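Local coordinates for protein B-agarase (Saccharophagus degradans, PDB 4BQ2) that hydrolyses agarose as a family 50 glycoside hydrolase, an exo-acting beta-agarase that cleaves beta-linkages of the polysaccharide from chain ends, at residues A[6-11]-A[183-188]; A[74-79]-A[110-115]; A[15-20]-A[52-57]; A[70-75]-A[187-192]. All blocks are in the same frame, centred on the assembly; numbering follows the deposited sequence. Where two conformers were deposited one is given.

All four contacts lie in the region assigned to an agarase CBM-like domain, which is built of strands, with no helix between the segments. Interactions 1 and 4 both use strand 180-191, and interactions 2 and 4 both use strand 70-79, so strands 110-115, 70-79 and 180-191 run side by side; the centres of interactions 2 and 4 are about 10 Å apart. Interaction 3 joins strands 17-20 and 51-56, its centre about 14 Å from that of interaction 1, which it meets through Ile56 on Phe6 and Leu54 on Ile184. Along the chain, 6-11 and 183-188 bracket interactions 3 and 2, which follow in series, while interaction 4 ends on strand 180-191. The calcium ion joins the loop after strand 3-6 to strands 180-191 and 36-44.

Interaction 1 (A[6-11]-A[183-188]); sequences FDFEND and IIDNIR. With CA (calcium ion), chain K.
Asp7 and Asp185 meet at a calcium ion. Asp7 gives its backbone O at 2.3 Å from the metal, while Asp185 grips it with both carboxylate oxygens, OD1 at 2.6 Å and OD2 at 2.5 Å from the calcium. Glu9 bends back at chi2 (-56°) to add OE2; water 1, Ser37 OG and the backbone O of Lys38 complete the site. The water donates to Asn186 OD1, whose ND2 bonds Asp75; Asp185 OD2 also hydrogen-bonds Tyr29. The loop is shaped by an Asx turn, Glu9 N donating to Asp7 OD1 (3.0 Å) from above the carboxylate plane, overlapping a type I turn from Phe8 to Asp11. Backbone bonds pair Phe6 with Ile187: Phe6 N lies 3.0 Å from Ile187 O, and Ile187 N returns a bond to Phe6 O. Asn186 and Ile187 both face Phe6, a G1 beta bulge. Apolar packing is edge-on: Phe6 CD2 abuts Ile187 CB at 4.1 Å, and Phe8 CZ meets Ile187 CD1. Asp185 OD1 lies in the Phe8 ring plane at its edge, 3.7 Å from Phe8 CD2.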
loop_
_atom_site.group_PDB
_atom_site.type_symbol
_atom_site.label_atom_id
_atom_site.label_comp_id
_atom_site.label_asym_id
_atom_site.label_seq_id
_atom_site.Cartn_x
_atom_site.Cartn_y
_atom_site.Cartn_z
ATOM N N PHE A 6 29.502 1.519 -17.962
ATOM C CA PHE A 6 29.022 1.916 -19.289
ATOM C C PHE A 6 28.987 3.436 -19.393
ATOM O O PHE A 6 28.152 4.078 -18.740
ATOM C CB PHE A 6 27.590 1.383 -19.588
ATOM C CG PHE A 6 27.482 -0.114 -19.546
ATOM C CD1 PHE A 6 27.776 -0.890 -20.685
ATOM C CD2 PHE A 6 27.152 -0.765 -18.359
ATOM C CE1 PHE A 6 27.695 -2.281 -20.635
ATOM C CE2 PHE A 6 27.084 -2.160 -18.306
ATOM C CZ PHE A 6 27.344 -2.913 -19.441
ATOM N N ASP A 7 29.865 4.008 -20.214
ATOM C CA ASP A 7 29.785 5.456 -20.510
ATOM C C ASP A 7 29.286 5.742 -21.915
ATOM O O ASP A 7 29.135 6.905 -22.292
ATOM C CB ASP A 7 31.103 6.195 -20.227
ATOM C CG ASP A 7 32.258 5.755 -21.126
ATOM O OD1 ASP A 7 32.075 5.131 -22.191
ATOM O OD2 ASP A 7 33.392 6.033 -20.730
ATOM N N PHE A 8 29.051 4.675 -22.685
ATOM C CA PHE A 8 28.497 4.746 -24.067
ATOM C C PHE A 8 29.327 5.536 -25.090
ATOM O O PHE A 8 28.822 5.866 -26.174
ATOM C CB PHE A 8 27.015 5.163 -24.049
ATOM C CG PHE A 8 26.194 4.329 -23.110
ATOM C CD1 PHE A 8 25.825 3.031 -23.470
ATOM C CD2 PHE A 8 25.878 4.785 -21.826
ATOM C CE1 PHE A 8 25.111 2.218 -22.588
ATOM C CE2 PHE A 8 25.154 3.973 -20.943
ATOM C CZ PHE A 8 24.777 2.696 -21.332
ATOM N N GLU A 9 30.594 5.802 -24.758
ATOM C CA GLU A 9 31.445 6.660 -25.604
ATOM C C GLU A 9 31.964 5.987 -26.883
ATOM O O GLU A 9 32.283 6.655 -27.852
ATOM C CB GLU A 9 32.607 7.249 -24.794
ATOM C CG GLU A 9 32.139 8.202 -23.703
ATOM C CD GLU A 9 31.291 9.319 -24.278
ATOM O OE1 GLU A 9 31.756 9.955 -25.241
ATOM O OE2 GLU A 9 30.141 9.527 -23.822
ATOM N N ASN A 10 32.080 4.670 -26.875
ATOM C CA ASN A 10 32.428 3.954 -28.111
ATOM C C ASN A 10 31.251 3.902 -29.123
ATOM O O ASN A 10 31.337 3.216 -30.136
ATOM C CB ASN A 10 32.963 2.548 -27.776
ATOM C CG ASN A 10 31.886 1.629 -27.210
ATOM O OD1 ASN A 10 30.732 2.042 -27.017
ATOM N ND2 ASN A 10 32.252 0.375 -26.953
ATOM N N ASP A 11 30.150 4.604 -28.825
ATOM C CA ASP A 11 29.000 4.753 -29.760
ATOM C C ASP A 11 28.249 3.424 -30.049
ATOM O O ASP A 11 27.485 3.304 -31.026
ATOM C CB ASP A 11 29.466 5.416 -31.085
ATOM C CG ASP A 11 28.504 6.502 -31.596
ATOM O OD1 ASP A 11 27.309 6.501 -31.223
ATOM O OD2 ASP A 11 28.953 7.377 -32.381
ATOM N N ILE A 183 17.216 9.062 -20.965
ATOM C CA ILE A 183 18.609 8.933 -21.377
ATOM C C ILE A 183 19.350 8.475 -20.138
ATOM O O ILE A 183 19.165 9.039 -19.059
ATOM C CB ILE A 183 19.251 10.266 -21.839
ATOM C CG1 ILE A 183 18.371 11.002 -22.835
ATOM C CG2 ILE A 183 20.633 10.031 -22.443
ATOM C CD1 ILE A 183 18.060 10.207 -24.077
ATOM N N ILE A 184 20.188 7.464 -20.299
ATOM C CA ILE A 184 20.984 6.880 -19.226
ATOM C C ILE A 184 22.458 7.043 -19.618
ATOM O O ILE A 184 22.822 6.833 -20.778
ATOM C CB ILE A 184 20.659 5.386 -19.050
ATOM C CG1 ILE A 184 19.172 5.179 -18.621
ATOM C CG2 ILE A 184 21.616 4.729 -18.051
ATOM C CD1 ILE A 184 18.697 3.739 -18.746
ATOM N N ASP A 185 23.306 7.402 -18.664
ATOM C CA ASP A 185 24.747 7.514 -18.946
ATOM C C ASP A 185 25.536 7.204 -17.694
ATOM O O ASP A 185 24.994 7.281 -16.569
ATOM C CB ASP A 185 25.048 8.901 -19.520
ATOM C CG ASP A 185 26.423 8.979 -20.190
ATOM O OD1 ASP A 185 27.110 7.937 -20.290
ATOM O OD2 ASP A 185 26.838 10.093 -20.569
ATOM N N ASN A 186 26.798 6.781 -17.874
ATOM C CA ASN A 186 27.776 6.670 -16.789
ATOM C C ASN A 186 27.388 5.672 -15.713
ATOM O O ASN A 186 27.415 5.982 -14.532
ATOM C CB ASN A 186 28.075 8.050 -16.179
ATOM C CG ASN A 186 28.659 9.013 -17.208
ATOM O OD1 ASN A 186 29.535 8.634 -17.988
ATOM N ND2 ASN A 186 28.169 10.249 -17.229
ATOM N N ILE A 187 26.958 4.494 -16.141
ATOM C CA ILE A 187 26.681 3.449 -15.203
ATOM C C ILE A 187 28.002 3.046 -14.572
ATOM O O ILE A 187 28.931 2.618 -15.268
ATOM C CB ILE A 187 25.998 2.252 -15.869
ATOM C CG1 ILE A 187 24.807 2.749 -16.714
ATOM C CG2 ILE A 187 25.618 1.279 -14.786
ATOM C CD1 ILE A 187 23.890 1.687 -17.298
ATOM N N ARG A 188 28.106 3.220 -13.260
ATOM C CA ARG A 188 29.394 3.034 -12.592
ATOM C C ARG A 188 29.220 2.603 -11.143
ATOM O O ARG A 188 28.112 2.733 -10.592
ATOM C CB ARG A 188 30.185 4.356 -12.662
ATOM C CG ARG A 188 29.582 5.465 -11.794
ATOM C CD ARG A 188 29.773 6.843 -12.370
ATOM N NE ARG A 188 29.280 7.886 -11.456
ATOM C CZ ARG A 188 28.152 8.577 -11.631
ATOM N NH1 ARG A 188 27.337 8.327 -12.674
ATOM N NH2 ARG A 188 27.832 9.507 -10.740
HETATM CA CA CA K . 28.614 9.151 -22.047
HETATM O O HOH W 1 30.162 9.636 -20.734
#

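Interaction 2 (A[74-79]-A[110-115]); sequences FDIVSV and QSYYAK
Strands 74-79 and 110-115 pair antiparallel, the axes of these short segments 4.6 Å apart at closest and 128° between their directions, with Phe74-Tyr112 and Ile76-Gln110 as hydrogen-bonded pairs around the non-hydrogen-bonded pair Asp75-Ser111. Phe74 and Tyr112 exchange two bonds, the shorter from Tyr112 N to Phe74 O (2.7 Å); Ile76 N reaches Gln110 O at 3.0 Å, and the return bond from Gln110 N is weak. On the face carrying Asp75 and Ser111, Ser111 OG donates to Asp75 OD1 over only 2.5 Å, coming from above the carboxylate plane. Asp75 CG and Ser111 OG each lie anti to their own carbonyl carbon (chi1 -64° and -80°), which brings the two ends together. On the other face, the Tyr112 ring crosses Ile76 at about a right angle, its CD1 3.9 Å from Ile76 CG1. The ring edge lies against the strand, Tyr112 CE1 3.6 Å from Ile76 O, and water 2 bridges that carbonyl to Tyr112 OH, which also bonds Arg150 on strand 150-155. Asp75 has further partners on strand 180-191: OD1 forms a salt bridge with Arg188, and OD2 accepts from Asn186. Ser111 OG in turn receives Arg188 NH2. The buried carboxylate is thus surrounded by donors and a positive charge, which would probably keep it ionised.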
loop_
_atom_site.group_PDB
_atom_site.type_symbol
_atom_site.label_atom_id
_atom_site.label_comp_id
_atom_site.label_asym_id
_atom_site.label_seq_id
_atom_site.Cartn_x
_atom_site.Cartn_y
_atom_site.Cartn_z
ATOM N N PHE A 74 23.889 5.742 -11.629
ATOM C CA PHE A 74 23.413 5.967 -13.006
ATOM C C PHE A 74 23.100 7.443 -13.151
ATOM O O PHE A 74 22.541 8.039 -12.209
ATOM C CB PHE A 74 22.074 5.243 -13.280
ATOM C CG PHE A 74 22.045 3.790 -12.919
ATOM C CD1 PHE A 74 21.889 3.381 -11.604
ATOM C CD2 PHE A 74 22.044 2.829 -13.923
ATOM C CE1 PHE A 74 21.831 2.027 -11.274
ATOM C CE2 PHE A 74 22.004 1.466 -13.613
ATOM C CZ PHE A 74 21.879 1.073 -12.295
ATOM N N ASP A 75 23.456 8.039 -14.296
ATOM C CA ASP A 75 22.968 9.383 -14.645
ATOM C C ASP A 75 21.734 9.155 -15.511
ATOM O O ASP A 75 21.783 8.379 -16.461
ATOM C CB ASP A 75 24.012 10.202 -15.432
ATOM C CG ASP A 75 25.281 10.510 -14.628
ATOM O OD1 ASP A 75 25.350 10.204 -13.415
ATOM O OD2 ASP A 75 26.248 10.999 -15.265
ATOM N N ILE A 76 20.607 9.751 -15.150
ATOM C CA ILE A 76 19.342 9.482 -15.858
ATOM C C ILE A 76 18.533 10.758 -15.982
ATOM O O ILE A 76 18.571 11.622 -15.073
ATOM C CB ILE A 76 18.473 8.407 -15.118
ATOM C CG1 ILE A 76 19.345 7.300 -14.499
ATOM C CG2 ILE A 76 17.396 7.805 -16.039
ATOM C CD1 ILE A 76 18.553 6.269 -13.687
ATOM N N VAL A 77 17.791 10.888 -17.079
ATOM C CA VAL A 77 16.810 11.977 -17.198
ATOM C C VAL A 77 15.679 11.480 -18.082
ATOM O O VAL A 77 15.914 10.616 -18.919
ATOM C CB VAL A 77 17.428 13.231 -17.837
ATOM C CG1 VAL A 77 17.722 13.008 -19.320
ATOM C CG2 VAL A 77 16.515 14.435 -17.657
ATOM N N SER A 78 14.461 12.006 -17.895
ATOM C CA SER A 78 13.324 11.651 -18.775
ATOM C C SER A 78 13.243 12.700 -19.880
ATOM O O SER A 78 13.688 13.812 -19.693
ATOM C CB SER A 78 11.988 11.617 -18.008
ATOM O OG SER A 78 11.988 10.561 -17.083
ATOM N N VAL A 79 12.721 12.327 -21.040
ATOM C CA VAL A 79 12.593 13.278 -22.136
ATOM C C VAL A 79 11.129 13.264 -22.497
ATOM O O VAL A 79 10.478 12.230 -22.352
ATOM C CB VAL A 79 13.472 12.863 -23.334
ATOM C CG1 VAL A 79 13.325 13.844 -24.485
ATOM C CG2 VAL A 79 14.937 12.778 -22.904
ATOM N N GLN A 110 20.331 14.062 -13.688
ATOM C CA GLN A 110 20.862 13.931 -12.332
ATOM C C GLN A 110 21.538 12.572 -12.147
ATOM O O GLN A 110 21.324 11.658 -12.966
ATOM C CB GLN A 110 19.744 14.107 -11.299
ATOM C CG GLN A 110 18.983 15.422 -11.453
ATOM C CD GLN A 110 17.976 15.654 -10.349
ATOM O OE1 GLN A 110 18.345 15.873 -9.192
ATOM N NE2 GLN A 110 16.687 15.593 -10.694
ATOM N N SER A 111 22.331 12.426 -11.083
ATOM C CA SER A 111 22.958 11.135 -10.762
ATOM C C SER A 111 22.154 10.453 -9.690
ATOM O O SER A 111 21.702 11.115 -8.716
ATOM C CB SER A 111 24.393 11.304 -10.203
ATOM O OG SER A 111 25.343 11.510 -11.225
ATOM N N TYR A 112 22.007 9.134 -9.842
ATOM C CA TYR A 112 21.182 8.335 -8.957
ATOM C C TYR A 112 22.004 7.186 -8.395
ATOM O O TYR A 112 22.759 6.553 -9.133
ATOM C CB TYR A 112 19.970 7.782 -9.743
ATOM C CG TYR A 112 18.983 8.850 -10.135
ATOM C CD1 TYR A 112 19.130 9.578 -11.324
ATOM C CD2 TYR A 112 17.908 9.141 -9.304
ATOM C CE1 TYR A 112 18.244 10.569 -11.684
ATOM C CE2 TYR A 112 17.010 10.111 -9.639
ATOM C CZ TYR A 112 17.183 10.852 -10.821
ATOM O OH TYR A 112 16.230 11.815 -11.132
ATOM N N TYR A 113 21.856 6.870 -7.114
ATOM C CA TYR A 113 22.638 5.730 -6.612
ATOM C C TYR A 113 21.857 4.725 -5.820
ATOM O O TYR A 113 20.883 5.064 -5.142
ATOM C CB TYR A 113 23.885 6.181 -5.817
ATOM C CG TYR A 113 23.570 6.963 -4.550
ATOM C CD1 TYR A 113 23.399 8.351 -4.590
ATOM C CD2 TYR A 113 23.473 6.321 -3.322
ATOM C CE1 TYR A 113 23.126 9.081 -3.430
ATOM C CE2 TYR A 113 23.204 7.030 -2.155
ATOM C CZ TYR A 113 23.035 8.410 -2.221
ATOM O OH TYR A 113 22.759 9.098 -1.062
ATOM N N ALA A 114 22.331 3.482 -5.892
ATOM C CA ALA A 114 21.791 2.393 -5.127
ATOM C C ALA A 114 22.927 1.705 -4.408
ATOM O O ALA A 114 23.847 1.161 -5.034
ATOM C CB ALA A 114 21.045 1.412 -6.036
ATOM N N LYS A 115 22.867 1.743 -3.085
ATOM C CA LYS A 115 23.880 1.099 -2.249
ATOM C C LYS A 115 23.984 -0.405 -2.539
ATOM O O LYS A 115 22.975 -1.078 -2.664
ATOM C CB LYS A 115 23.563 1.373 -0.772
ATOM C CG LYS A 115 23.999 2.748 -0.287
ATOM C CD LYS A 115 23.336 3.034 1.040
ATOM C CE LYS A 115 23.732 4.387 1.585
ATOM N NZ LYS A 115 22.542 4.892 2.336
HETATM O O HOH W 2 16.856 13.077 -13.363
#

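Interaction 3 (A[15-20]-A[52-57]); sequences SNIHFL and TGLAIV
This is a regular antiparallel strand pairing at a partly exposed margin of the CBM-like module, joining strand 17-20 to strand 51-56. The axes of these short segments approach to 4.6 Å with 157° between directions. Five backbone bonds span it: His18 and Ala55 exchange two, Leu20 and Gly53 two more, and Val57 N extends the pairing beyond the strands with a nearly straight bond to Asn16 O (3.0 Å, 177° at the hydrogen). Gly53 has backbone angles of a kind open chiefly to glycine. On the face of Ile17, Phe19, Leu54 and Ile56, the side chains lie alongside one another and point the same way. Ile17 sets CG1 beside its backbone N (chi1 -56°) and CG2 anti to it, sending one branch to each neighbour: CG1 touches Ile56 CG1 at 3.8 Å, and CG2 meets Leu54 CB at 3.9 Å. The same Leu54 CB also touches Phe19 CD1 at 3.8 Å. On the face of His18 and Ala55, the His18 ring reaches along to Val57 and crosses it at about a right angle, His18 CD2 4.0 Å from Val57 CG2. Water 3 lies in the plane of this ring and joins His18 NE2 (2.7 Å) to Val57 O. Strand 166-174 pairs with the other edge of 51-56, while the apolar face packs on Leu40 and Leu42 of strand 36-44, Ile184 and Ile187 of strand 180-191, and Phe6.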
loop_
_atom_site.group_PDB
_atom_site.type_symbol
_atom_site.label_atom_id
_atom_site.label_comp_id
_atom_site.label_asym_id
_atom_site.label_seq_id
_atom_site.Cartn_x
_atom_site.Cartn_y
_atom_site.Cartn_z
ATOM N N SER A 15 26.304 -5.224 -26.250
ATOM C CA SER A 15 25.626 -6.460 -26.597
ATOM C C SER A 15 25.119 -7.231 -25.377
ATOM O O SER A 15 24.270 -8.111 -25.532
ATOM C CB SER A 15 26.505 -7.343 -27.502
ATOM O OG SER A 15 27.630 -7.834 -26.803
ATOM N N ASN A 16 25.637 -6.888 -24.191
ATOM C CA ASN A 16 25.210 -7.482 -22.922
ATOM C C ASN A 16 23.973 -6.807 -22.329
ATOM O O ASN A 16 23.546 -7.162 -21.230
ATOM C CB ASN A 16 26.339 -7.440 -21.888
ATOM C CG ASN A 16 27.581 -8.179 -22.344
ATOM O OD1 ASN A 16 27.504 -9.162 -23.091
ATOM N ND2 ASN A 16 28.740 -7.708 -21.895
ATOM N N ILE A 17 23.414 -5.833 -23.044
ATOM C CA ILE A 17 22.192 -5.154 -22.599
ATOM C C ILE A 17 21.003 -5.536 -23.453
ATOM O O ILE A 17 21.019 -5.378 -24.665
ATOM C CB ILE A 17 22.330 -3.619 -22.529
ATOM C CG1 ILE A 17 23.500 -3.234 -21.617
ATOM C CG2 ILE A 17 21.019 -3.007 -21.993
ATOM C CD1 ILE A 17 23.883 -1.775 -21.698
ATOM N N HIS A 18 19.943 -5.989 -22.805
ATOM C CA HIS A 18 18.766 -6.509 -23.513
ATOM C C HIS A 18 17.550 -5.602 -23.309
ATOM O O HIS A 18 17.346 -5.064 -22.204
ATOM C CB HIS A 18 18.503 -7.938 -23.029
ATOM C CG HIS A 18 19.730 -8.801 -23.080
ATOM N ND1 HIS A 18 20.056 -9.565 -24.181
ATOM C CD2 HIS A 18 20.754 -8.950 -22.203
ATOM C CE1 HIS A 18 21.211 -10.172 -23.968
ATOM N NE2 HIS A 18 21.660 -9.810 -22.778
ATOM N N PHE A 19 16.755 -5.434 -24.366
ATOM C CA PHE A 19 15.665 -4.455 -24.356
ATOM C C PHE A 19 14.300 -5.116 -24.386
ATOM O O PHE A 19 14.016 -5.932 -25.272
ATOM C CB PHE A 19 15.889 -3.426 -25.458
ATOM C CG PHE A 19 17.238 -2.766 -25.342
ATOM C CD1 PHE A 19 17.503 -1.894 -24.273
ATOM C CD2 PHE A 19 18.268 -3.079 -26.222
ATOM C CE1 PHE A 19 18.756 -1.307 -24.126
ATOM C CE2 PHE A 19 19.520 -2.491 -26.091
ATOM C CZ PHE A 19 19.775 -1.619 -25.037
ATOM N N LEU A 20 13.487 -4.782 -23.383
ATOM C CA LEU A 20 12.142 -5.334 -23.208
ATOM C C LEU A 20 11.138 -4.301 -23.658
ATOM O O LEU A 20 10.971 -3.271 -22.989
ATOM C CB LEU A 20 11.854 -5.636 -21.736
ATOM C CG LEU A 20 12.821 -6.457 -20.897
ATOM C CD1 LEU A 20 12.017 -7.250 -19.886
ATOM C CD2 LEU A 20 13.659 -7.400 -21.741
ATOM N N THR A 52 8.340 -2.915 -19.390
ATOM C CA THR A 52 9.265 -2.417 -20.410
ATOM C C THR A 52 10.595 -2.029 -19.728
ATOM O O THR A 52 10.639 -1.854 -18.498
ATOM C CB THR A 52 8.666 -1.185 -21.121
ATOM O OG1 THR A 52 8.559 -0.095 -20.189
ATOM C CG2 THR A 52 7.263 -1.498 -21.668
ATOM N N GLY A 53 11.670 -1.915 -20.507
ATOM C CA GLY A 53 12.948 -1.461 -19.954
ATOM C C GLY A 53 14.166 -2.167 -20.534
ATOM O O GLY A 53 14.158 -2.612 -21.702
ATOM N N LEU A 54 15.213 -2.251 -19.712
ATOM C CA LEU A 54 16.447 -2.946 -20.089
ATOM C C LEU A 54 16.927 -3.861 -18.967
ATOM O O LEU A 54 16.537 -3.726 -17.783
ATOM C CB LEU A 54 17.567 -1.947 -20.490
ATOM C CG LEU A 54 18.040 -0.950 -19.408
ATOM C CD1 LEU A 54 19.023 -1.599 -18.435
ATOM C CD2 LEU A 54 18.724 0.258 -20.042
ATOM N N ALA A 55 17.760 -4.823 -19.347
ATOM C CA ALA A 55 18.386 -5.701 -18.396
ATOM C C ALA A 55 19.812 -5.892 -18.847
ATOM O O ALA A 55 20.077 -6.306 -19.985
ATOM C CB ALA A 55 17.668 -7.056 -18.308
ATOM N N ILE A 56 20.735 -5.566 -17.953
ATOM C CA ILE A 56 22.135 -5.851 -18.220
ATOM C C ILE A 56 22.414 -7.223 -17.648
ATOM O O ILE A 56 22.203 -7.469 -16.448
ATOM C CB ILE A 56 23.066 -4.813 -17.585
ATOM C CG1 ILE A 56 22.586 -3.392 -17.893
ATOM C CG2 ILE A 56 24.491 -4.991 -18.128
ATOM C CD1 ILE A 56 23.192 -2.357 -16.978
ATOM N N VAL A 57 22.913 -8.113 -18.502
ATOM C CA VAL A 57 23.118 -9.501 -18.118
ATOM C C VAL A 57 24.473 -9.952 -18.662
ATOM O O VAL A 57 24.559 -10.383 -19.803
ATOM C CB VAL A 57 22.026 -10.442 -18.681
ATOM C CG1 VAL A 57 22.238 -11.848 -18.139
ATOM C CG2 VAL A 57 20.628 -9.952 -18.331
HETATM O O HOH W 3 23.999 -11.024 -22.346
#

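Interaction 4 (A[70-75]-A[187-192]); sequences ASLYFD and IRIQPN
Strands 70-75 and 187-191 run antiparallel, 145° between the axes of these short segments, with Ser71-Gln190 and Tyr73-Arg188 as hydrogen-bonded pairs; Tyr73 N to Arg188 O, at 2.7 Å, is the shortest of their four backbone bonds. Tyr73, Arg188 and Gln190 interlock on one face. The Gln190 amide stacks on the Tyr73 ring, planes 17° apart, Gln190 NE2 3.5 Å from Tyr73 CZ and offset toward the rim. Arg188 CG sits between its backbone N and carbonyl carbon (chi1 69°) and the chain bends at chi2, laying the guanidinium centre over Tyr73 CB. Arg188 NE donates to Gln190 OE1 (2.7 Å). NH1 bonds Asn186 O and meets Asp75 OD1, which also takes Ser111 OG, from above a steeply inclined carboxylate. These bonds fix the guanidinium's rotation. Water 4 links Tyr73 OH, Gln190 NE2 and Pro191 O. At the far end, Ser71 OG donates to Asn192 OD1 (2.8 Å). The other face is apolar: Leu72 CD1 lies 4.0 Å from Ile189 CG1, Ala70 CB touches Ile189 CG2, and Phe74 CE2 meets Ile187 CG2 at 3.8 Å. Strand 110-115 pairs with the other edge of 70-75, Tyr113 bringing its ring to Tyr73, while Leu72 and Phe74 pack on strand 166-174 and strand 3-6 lies beside Ile187 and Ile189.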
loop_
_atom_site.group_PDB
_atom_site.type_symbol
_atom_site.label_atom_id
_atom_site.label_comp_id
_atom_site.label_asym_id
_atom_site.label_seq_id
_atom_site.Cartn_x
_atom_site.Cartn_y
_atom_site.Cartn_z
ATOM N N ALA A 70 30.028 0.378 -1.090
ATOM C CA ALA A 70 29.958 1.041 -2.382
ATOM C C ALA A 70 28.540 1.082 -2.904
ATOM O O ALA A 70 27.691 0.359 -2.404
ATOM C CB ALA A 70 30.862 0.336 -3.390
ATOM N N SER A 71 28.309 1.936 -3.904
ATOM C CA SER A 71 27.001 2.083 -4.532
ATOM C C SER A 71 27.156 2.041 -6.044
ATOM O O SER A 71 28.167 2.435 -6.586
ATOM C CB SER A 71 26.337 3.427 -4.136
ATOM O OG SER A 71 26.089 3.471 -2.747
ATOM N N LEU A 72 26.101 1.575 -6.698
ATOM C CA LEU A 72 25.931 1.623 -8.116
ATOM C C LEU A 72 25.260 2.948 -8.497
ATOM O O LEU A 72 24.195 3.299 -7.952
ATOM C CB LEU A 72 24.980 0.484 -8.493
ATOM C CG LEU A 72 24.734 0.095 -9.929
ATOM C CD1 LEU A 72 26.057 -0.354 -10.558
ATOM C CD2 LEU A 72 23.690 -1.042 -9.945
ATOM N N TYR A 73 25.863 3.644 -9.453
ATOM C CA TYR A 73 25.401 4.960 -9.899
ATOM C C TYR A 73 24.927 4.952 -11.331
ATOM O O TYR A 73 25.529 4.273 -12.156
ATOM C CB TYR A 73 26.578 5.931 -9.816
ATOM C CG TYR A 73 26.797 6.481 -8.452
ATOM C CD1 TYR A 73 27.357 5.698 -7.447
ATOM C CD2 TYR A 73 26.440 7.793 -8.146
ATOM C CE1 TYR A 73 27.565 6.195 -6.179
ATOM C CE2 TYR A 73 26.652 8.301 -6.867
ATOM C CZ TYR A 73 27.220 7.501 -5.901
ATOM O OH TYR A 73 27.449 7.986 -4.634
ATOM N N PHE A 74 23.889 5.742 -11.629
ATOM C CA PHE A 74 23.413 5.967 -13.006
ATOM C C PHE A 74 23.100 7.443 -13.151
ATOM O O PHE A 74 22.541 8.039 -12.209
ATOM C CB PHE A 74 22.074 5.243 -13.280
ATOM C CG PHE A 74 22.045 3.790 -12.919
ATOM C CD1 PHE A 74 21.889 3.381 -11.604
ATOM C CD2 PHE A 74 22.044 2.829 -13.923
ATOM C CE1 PHE A 74 21.831 2.027 -11.274
ATOM C CE2 PHE A 74 22.004 1.466 -13.613
ATOM C CZ PHE A 74 21.879 1.073 -12.295
ATOM N N ASP A 75 23.456 8.039 -14.296
ATOM C CA ASP A 75 22.968 9.383 -14.645
ATOM C C ASP A 75 21.734 9.155 -15.511
ATOM O O ASP A 75 21.783 8.379 -16.461
ATOM C CB ASP A 75 24.012 10.202 -15.432
ATOM C CG ASP A 75 25.281 10.510 -14.628
ATOM O OD1 ASP A 75 25.350 10.204 -13.415
ATOM O OD2 ASP A 75 26.248 10.999 -15.265
ATOM N N ILE A 187 26.958 4.494 -16.141
ATOM C CA ILE A 187 26.681 3.449 -15.203
ATOM C C ILE A 187 28.002 3.046 -14.572
ATOM O O ILE A 187 28.931 2.618 -15.268
ATOM C CB ILE A 187 25.998 2.252 -15.869
ATOM C CG1 ILE A 187 24.807 2.749 -16.714
ATOM C CG2 ILE A 187 25.618 1.279 -14.786
ATOM C CD1 ILE A 187 23.890 1.687 -17.298
ATOM N N ARG A 188 28.106 3.220 -13.260
ATOM C CA ARG A 188 29.394 3.034 -12.592
ATOM C C ARG A 188 29.220 2.603 -11.143
ATOM O O ARG A 188 28.112 2.733 -10.592
ATOM C CB ARG A 188 30.185 4.356 -12.662
ATOM C CG ARG A 188 29.582 5.465 -11.794
ATOM C CD ARG A 188 29.773 6.843 -12.370
ATOM N NE ARG A 188 29.280 7.886 -11.456
ATOM C CZ ARG A 188 28.152 8.577 -11.631
ATOM N NH1 ARG A 188 27.337 8.327 -12.674
ATOM N NH2 ARG A 188 27.832 9.507 -10.740
ATOM N N ILE A 189 30.304 2.114 -10.530
ATOM C CA ILE A 189 30.381 1.878 -9.089
ATOM C C ILE A 189 31.340 2.874 -8.435
ATOM O O ILE A 189 32.443 3.092 -8.927
ATOM C CB ILE A 189 30.848 0.456 -8.729
ATOM C CG1 ILE A 189 29.834 -0.570 -9.210
ATOM C CG2 ILE A 189 30.983 0.297 -7.215
ATOM C CD1 ILE A 189 30.445 -1.937 -9.347
ATOM N N GLN A 190 30.884 3.491 -7.338
ATOM C CA GLN A 190 31.691 4.437 -6.555
ATOM C C GLN A 190 31.707 3.947 -5.107
ATOM O O GLN A 190 30.655 3.584 -4.583
ATOM C CB GLN A 190 31.089 5.858 -6.628
ATOM C CG GLN A 190 31.313 6.549 -7.973
ATOM C CD GLN A 190 30.724 7.928 -8.070
ATOM O OE1 GLN A 190 30.518 8.434 -9.174
ATOM N NE2 GLN A 190 30.438 8.555 -6.923
ATOM N N PRO A 191 32.891 3.943 -4.445
ATOM C CA PRO A 191 32.881 3.637 -3.016
ATOM C C PRO A 191 32.062 4.711 -2.312
ATOM O O PRO A 191 31.955 5.837 -2.825
ATOM C CB PRO A 191 34.365 3.714 -2.606
ATOM C CG PRO A 191 35.038 4.501 -3.678
ATOM C CD PRO A 191 34.232 4.328 -4.936
ATOM N N ASN A 192 31.450 4.357 -1.191
ATOM C CA ASN A 192 30.646 5.311 -0.471
ATOM C C ASN A 192 31.514 6.343 0.241
ATOM O O ASN A 192 32.550 5.989 0.786
ATOM C CB ASN A 192 29.804 4.610 0.569
ATOM C CG ASN A 192 28.772 3.683 -0.053
ATOM O OD1 ASN A 192 28.303 3.915 -1.177
ATOM N ND2 ASN A 192 28.417 2.632 0.674
HETATM O O HOH W 4 30.204 7.811 -3.944
#